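Local atomic coordinates of enoyl-CoA hydratase/isomerase family protein (PDB entry 3OT6), a protein that probably catalyses the hydration or isomerisation of enoyl-CoA thioesters as a crotonase-fold enzyme. Residues 142-147 against 154-159; 19-24 against 31-36. One frame throughout, in Å; residues are numbered along the deposited sequence.

Contact 1. Residues 142-147 against 154-159; sequences AGIELA and SAFNRS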
loop_
_atom_site.group_PDB
_atom_site.type_symbol
_atom_site.label_atom_id
_atom_site.label_comp_id
_atom_site.label_asym_id
_atom_site.label_seq_id
_atom_site.Cartn_x
_atom_site.Cartn_y
_atom_site.Cartn_z
ATOM N N ALA A 142 1.596 7.374 11.651
ATOM C CA ALA A 142 1.078 6.255 10.895
ATOM C C ALA A 142 2.152 5.619 10.007
ATOM O O ALA A 142 2.296 4.392 9.995
ATOM C CB ALA A 142 -0.129 6.680 10.068
ATOM N N GLY A 143 2.917 6.432 9.267
ATOM C CA GLY A 143 3.893 5.894 8.350
ATOM C C GLY A 143 5.038 5.257 9.129
ATOM O O GLY A 143 5.572 4.179 8.770
ATOM N N ILE A 144 5.460 5.907 10.199
ATOM C CA ILE A 144 6.554 5.358 10.984
ATOM C C ILE A 144 6.136 3.963 11.407
ATOM O O ILE A 144 6.901 3.006 11.258
ATOM C CB ILE A 144 6.805 6.199 12.227
ATOM C CG1 ILE A 144 7.496 7.541 11.830
ATOM C CG2 ILE A 144 7.538 5.364 13.254
ATOM C CD1 ILE A 144 7.484 8.614 12.921
ATOM N N GLU A 145 4.896 3.871 11.895
ATOM C CA GLU A 145 4.376 2.648 12.488
ATOM C C GLU A 145 4.090 1.530 11.452
ATOM O O GLU A 145 4.358 0.341 11.727
ATOM C CB GLU A 145 3.170 2.944 13.400
ATOM C CG GLU A 145 3.520 3.743 14.725
ATOM C CD GLU A 145 4.772 3.221 15.463
ATOM O OE1 GLU A 145 5.008 1.998 15.458
ATOM O OE2 GLU A 145 5.558 4.046 16.040
ATOM N N LEU A 146 3.644 1.900 10.247
ATOM C CA LEU A 146 3.558 0.921 9.163
ATOM C C LEU A 146 4.927 0.421 8.800
ATOM O O LEU A 146 5.106 -0.747 8.505
ATOM C CB LEU A 146 2.929 1.530 7.921
ATOM C CG LEU A 146 1.434 1.949 7.977
ATOM C CD1 LEU A 146 1.076 2.784 6.735
ATOM C CD2 LEU A 146 0.568 0.756 8.025
ATOM N N ALA A 147 5.929 1.289 8.808
ATOM C CA ALA A 147 7.274 0.855 8.402
ATOM C C ALA A 147 7.901 0.010 9.494
ATOM O O ALA A 147 8.509 -1.026 9.236
ATOM C CB ALA A 147 8.118 2.002 8.065
ATOM N N SER A 154 17.154 -3.087 10.441
ATOM C CA SER A 154 18.286 -2.253 10.111
ATOM C C SER A 154 18.038 -1.547 8.794
ATOM O O SER A 154 18.745 -0.622 8.473
ATOM C CB SER A 154 19.594 -3.062 10.108
ATOM O OG SER A 154 19.602 -3.980 9.029
ATOM N N ALA A 155 17.041 -2.000 8.019
ATOM C CA ALA A 155 16.577 -1.269 6.836
ATOM C C ALA A 155 15.618 -0.178 7.287
ATOM O O ALA A 155 15.510 0.845 6.617
ATOM C CB ALA A 155 15.895 -2.189 5.842
ATOM N N PHE A 156 14.932 -0.377 8.412
ATOM C CA PHE A 156 13.910 0.583 8.887
ATOM C C PHE A 156 14.402 2.034 9.184
ATOM O O PHE A 156 13.792 2.970 8.693
ATOM C CB PHE A 156 13.219 0.005 10.111
ATOM C CG PHE A 156 12.371 0.977 10.872
ATOM C CD1 PHE A 156 11.108 1.354 10.393
ATOM C CD2 PHE A 156 12.798 1.452 12.109
ATOM C CE1 PHE A 156 10.284 2.264 11.102
ATOM C CE2 PHE A 156 11.991 2.365 12.869
ATOM C CZ PHE A 156 10.704 2.759 12.355
ATOM N N ASN A 157 15.451 2.234 9.993
ATOM C CA ASN A 157 16.008 3.568 10.191
ATOM C C ASN A 157 16.557 4.098 8.809
ATOM O O ASN A 157 16.503 5.289 8.512
ATOM C CB ASN A 157 17.095 3.532 11.243
ATOM C CG ASN A 157 18.362 2.829 10.736
ATOM O OD1 ASN A 157 19.350 3.490 10.383
ATOM N ND2 ASN A 157 18.289 1.522 10.571
ATOM N N ARG A 158 17.040 3.228 7.932
ATOM C CA ARG A 158 17.624 3.758 6.708
ATOM C C ARG A 158 16.506 4.224 5.810
ATOM O O ARG A 158 16.580 5.269 5.147
ATOM C CB ARG A 158 18.521 2.741 6.040
ATOM C CG ARG A 158 19.903 2.657 6.713
ATOM C CD ARG A 158 20.602 1.289 6.477
ATOM N NE ARG A 158 20.436 0.965 5.087
ATOM C CZ ARG A 158 20.163 -0.242 4.619
ATOM N NH1 ARG A 158 20.069 -1.288 5.420
ATOM N NH2 ARG A 158 20.000 -0.383 3.320
ATOM N N SER A 159 15.423 3.485 5.803
ATOM C CA SER A 159 14.329 3.879 4.929
ATOM C C SER A 159 13.625 5.175 5.408
ATOM O O SER A 159 13.379 6.082 4.643
ATOM C CB SER A 159 13.329 2.725 4.822
ATOM O OG SER A 159 12.182 3.140 4.081
#
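Phe-156 reaches from one short helix into the side of another and lays the edge of its ring against Ile-144 and Ala-147, so a single aromatic side chain carries nearly the whole contact. Its CG stands anti to the backbone N (chi1 168°), which extends the ring from helix 153-160 toward the neighbouring helix. CB of Ala-147 meets the ring edge-on, in the ring plane, 3.7 Å from CE1 of Phe-156. The same edge faces backbone: the carbonyl oxygen O of Ile-144 lies near the ring plane, 3.5 Å from CE1 of Phe-156. An aromatic C-H edge carries slight positive charge, so this approach to a carbonyl oxygen is probably mildly favourable, although no hydrogen bond joins the two segments.

Ile-144 adds a looser touch. Its CG2 branch, anti to the backbone N, comes within 4.2 Å of CZ of Phe-156, while CG1, with chi1 at -73°, carries CD1 away from the ring. Beside the Ala-147 methyl the ring also nears the helix backbone, with CD1 of Phe-156 3.6 Å from the carbonyl C of Ala-147 in an oblique approach.

The contact thus joins two consecutive helices, 141-150 and 153-160. The first also packs through Leu-146 on helices 73-91 and 202-230, whereas the second rests through Arg-158 and Ser-159 on Phe-166 of strand 165-166.

Contact 2. Residues 19-24 against 31-36; sequences LTLNNG and PDVIIA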
loop_
_atom_site.group_PDB
_atom_site.type_symbol
_atom_site.label_atom_id
_atom_site.label_comp_id
_atom_site.label_asym_id
_atom_site.label_seq_id
_atom_site.Cartn_x
_atom_site.Cartn_y
_atom_site.Cartn_z
ATOM N N LEU A 19 -7.513 -4.692 -8.485
ATOM C CA LEU A 19 -7.731 -3.229 -8.304
ATOM C C LEU A 19 -6.588 -2.505 -8.975
ATOM O O LEU A 19 -5.411 -2.635 -8.572
ATOM C CB LEU A 19 -7.847 -2.881 -6.831
ATOM C CG LEU A 19 -9.219 -3.225 -6.159
ATOM C CD1 LEU A 19 -9.649 -4.694 -6.297
ATOM C CD2 LEU A 19 -9.281 -2.834 -4.730
ATOM N N THR A 20 -6.897 -1.823 -10.078
ATOM C CA THR A 20 -5.836 -1.203 -10.872
ATOM C C THR A 20 -5.898 0.284 -10.635
ATOM O O THR A 20 -6.935 0.900 -10.916
ATOM C CB THR A 20 -5.966 -1.474 -12.346
ATOM O OG1 THR A 20 -5.956 -2.895 -12.562
ATOM C CG2 THR A 20 -4.780 -0.873 -13.073
ATOM N N LEU A 21 -4.863 0.848 -10.013
ATOM C CA LEU A 21 -4.860 2.270 -9.814
ATOM C C LEU A 21 -4.399 2.872 -11.110
ATOM O O LEU A 21 -3.449 2.379 -11.728
ATOM C CB LEU A 21 -3.895 2.640 -8.698
ATOM C CG LEU A 21 -3.616 4.118 -8.398
ATOM C CD1 LEU A 21 -4.876 4.997 -8.132
ATOM C CD2 LEU A 21 -2.582 4.231 -7.275
ATOM N N ASN A 22 -5.081 3.922 -11.538
ATOM C CA ASN A 22 -4.706 4.634 -12.747
ATOM C C ASN A 22 -5.062 6.143 -12.663
ATOM O O ASN A 22 -6.169 6.578 -13.041
ATOM C CB ASN A 22 -5.369 3.939 -13.935
ATOM C CG ASN A 22 -5.087 4.626 -15.242
ATOM O OD1 ASN A 22 -4.175 5.451 -15.356
ATOM N ND2 ASN A 22 -5.889 4.310 -16.234
ATOM N N ASN A 23 -4.128 6.927 -12.133
ATOM C CA ASN A 23 -4.353 8.337 -11.881
ATOM C C ASN A 23 -3.201 9.208 -12.440
ATOM O O ASN A 23 -2.149 9.337 -11.810
ATOM C CB ASN A 23 -4.490 8.564 -10.377
ATOM C CG ASN A 23 -4.749 10.029 -10.033
ATOM O OD1 ASN A 23 -5.417 10.724 -10.788
ATOM N ND2 ASN A 23 -4.231 10.503 -8.891
ATOM N N GLY A 24 -3.378 9.794 -13.615
ATOM C CA GLY A 24 -2.333 10.623 -14.201
ATOM C C GLY A 24 -0.964 9.956 -14.351
ATOM O O GLY A 24 -0.852 8.755 -14.435
ATOM N N PRO A 31 -7.542 12.566 -2.794
ATOM C CA PRO A 31 -8.817 12.214 -2.090
ATOM C C PRO A 31 -9.770 11.298 -2.890
ATOM O O PRO A 31 -10.338 10.358 -2.330
ATOM C CB PRO A 31 -9.436 13.567 -1.798
ATOM C CG PRO A 31 -8.196 14.478 -1.570
ATOM C CD PRO A 31 -7.183 13.997 -2.599
ATOM N N ASP A 32 -9.898 11.541 -4.180
ATOM C CA ASP A 32 -10.723 10.714 -5.067
ATOM C C ASP A 32 -10.171 9.299 -5.160
ATOM O O ASP A 32 -10.923 8.340 -5.089
ATOM C CB ASP A 32 -10.717 11.318 -6.475
ATOM C CG ASP A 32 -11.550 12.613 -6.587
ATOM O OD1 ASP A 32 -12.239 13.034 -5.627
ATOM O OD2 ASP A 32 -11.477 13.230 -7.695
ATOM N N VAL A 33 -8.843 9.164 -5.277
ATOM C CA VAL A 33 -8.225 7.842 -5.297
ATOM C C VAL A 33 -8.608 7.026 -4.088
ATOM O O VAL A 33 -8.947 5.875 -4.236
ATOM C CB VAL A 33 -6.719 7.893 -5.506
ATOM C CG1 VAL A 33 -6.093 6.559 -5.237
ATOM C CG2 VAL A 33 -6.414 8.307 -6.961
ATOM N N ILE A 34 -8.657 7.628 -2.914
ATOM C CA ILE A 34 -8.948 6.874 -1.704
ATOM C C ILE A 34 -10.418 6.435 -1.651
ATOM O O ILE A 34 -10.731 5.330 -1.212
ATOM C CB ILE A 34 -8.541 7.678 -0.447
ATOM C CG1 ILE A 34 -7.014 7.876 -0.466
ATOM C CG2 ILE A 34 -9.013 6.977 0.826
ATOM C CD1 ILE A 34 -6.538 8.890 0.495
ATOM N N ILE A 35 -11.304 7.334 -2.088
ATOM C CA ILE A 35 -12.699 7.045 -2.214
ATOM C C ILE A 35 -12.894 5.887 -3.230
ATOM O O ILE A 35 -13.615 4.908 -2.969
ATOM C CB ILE A 35 -13.460 8.268 -2.655
ATOM C CG1 ILE A 35 -13.494 9.301 -1.507
ATOM C CG2 ILE A 35 -14.883 7.844 -2.976
ATOM C CD1 ILE A 35 -14.043 10.631 -1.902
ATOM N N ALA A 36 -12.227 5.977 -4.366
ATOM C CA ALA A 36 -12.293 4.903 -5.342
ATOM C C ALA A 36 -11.868 3.633 -4.673
ATOM O O ALA A 36 -12.570 2.644 -4.822
ATOM C CB ALA A 36 -11.421 5.198 -6.571
#
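Val-33 packs its two methyl groups against Leu-21 and Asn-23 in a beta-alpha-beta unit of the crotonase fold, built from strand 16-21, helix 31-46 and strand 50-54. The contact illustrates how the first turn of a crossover helix settles over the end of the strand that precedes it.

The tight part is purely apolar. CD1 of Leu-21 lies 3.5 Å from CG1 of Val-33 and 3.8 Å from CG2 of Val-33, so one leucine methyl touches both branches of the valine. The two side chains cross at about a right angle. With CG anti to the backbone N (chi1 174°) and chi2 at 54°, CD1 of Leu-21 is turned toward the helix. Both residues are buried, and Ile-29 and Leu-7 pack on Leu-21 and Val-33 respectively.

The looser part lies beyond the strand end. It is no more distant, but it buries less surface: Asn-23 stays partly exposed to solvent, and the valine offers it a single methyl, CG2, which is 3.9 Å from CB of Asn-23. The side chains of Asn-23 and Val-33 cross obliquely.

The side-chain nitrogen ND2 of Asn-23 does not depend on the helix for its polar partner: it hydrogen-bonds to O of Ala-28, in the intervening loop. That bond helps to fix the side-chain amide while ND2 of Asn-23 rests 3.6 Å from CG2 of Val-33.

Contact 2 comes first in the chain, complete by residue 36, and the centre of the molecule lies between it and contact 1. Their centres are 25 Å apart and their nearest atoms about 12 Å, so they do not touch. Residues 19-21 of contact 2 are part of the six-stranded mixed sheet, with helix 31-46 packed on it, whereas residues 154-159 of contact 1 lie beside the smaller four-stranded one. Helix 73-91 runs between these surroundings: Pro-31 and Ile-34 pack on it from contact 2, Ala-142 and Leu-146 from contact 1. As a worked example, the pair illustrates how separate local packings, strand to helix and helix to helix, can rest against one shared helix.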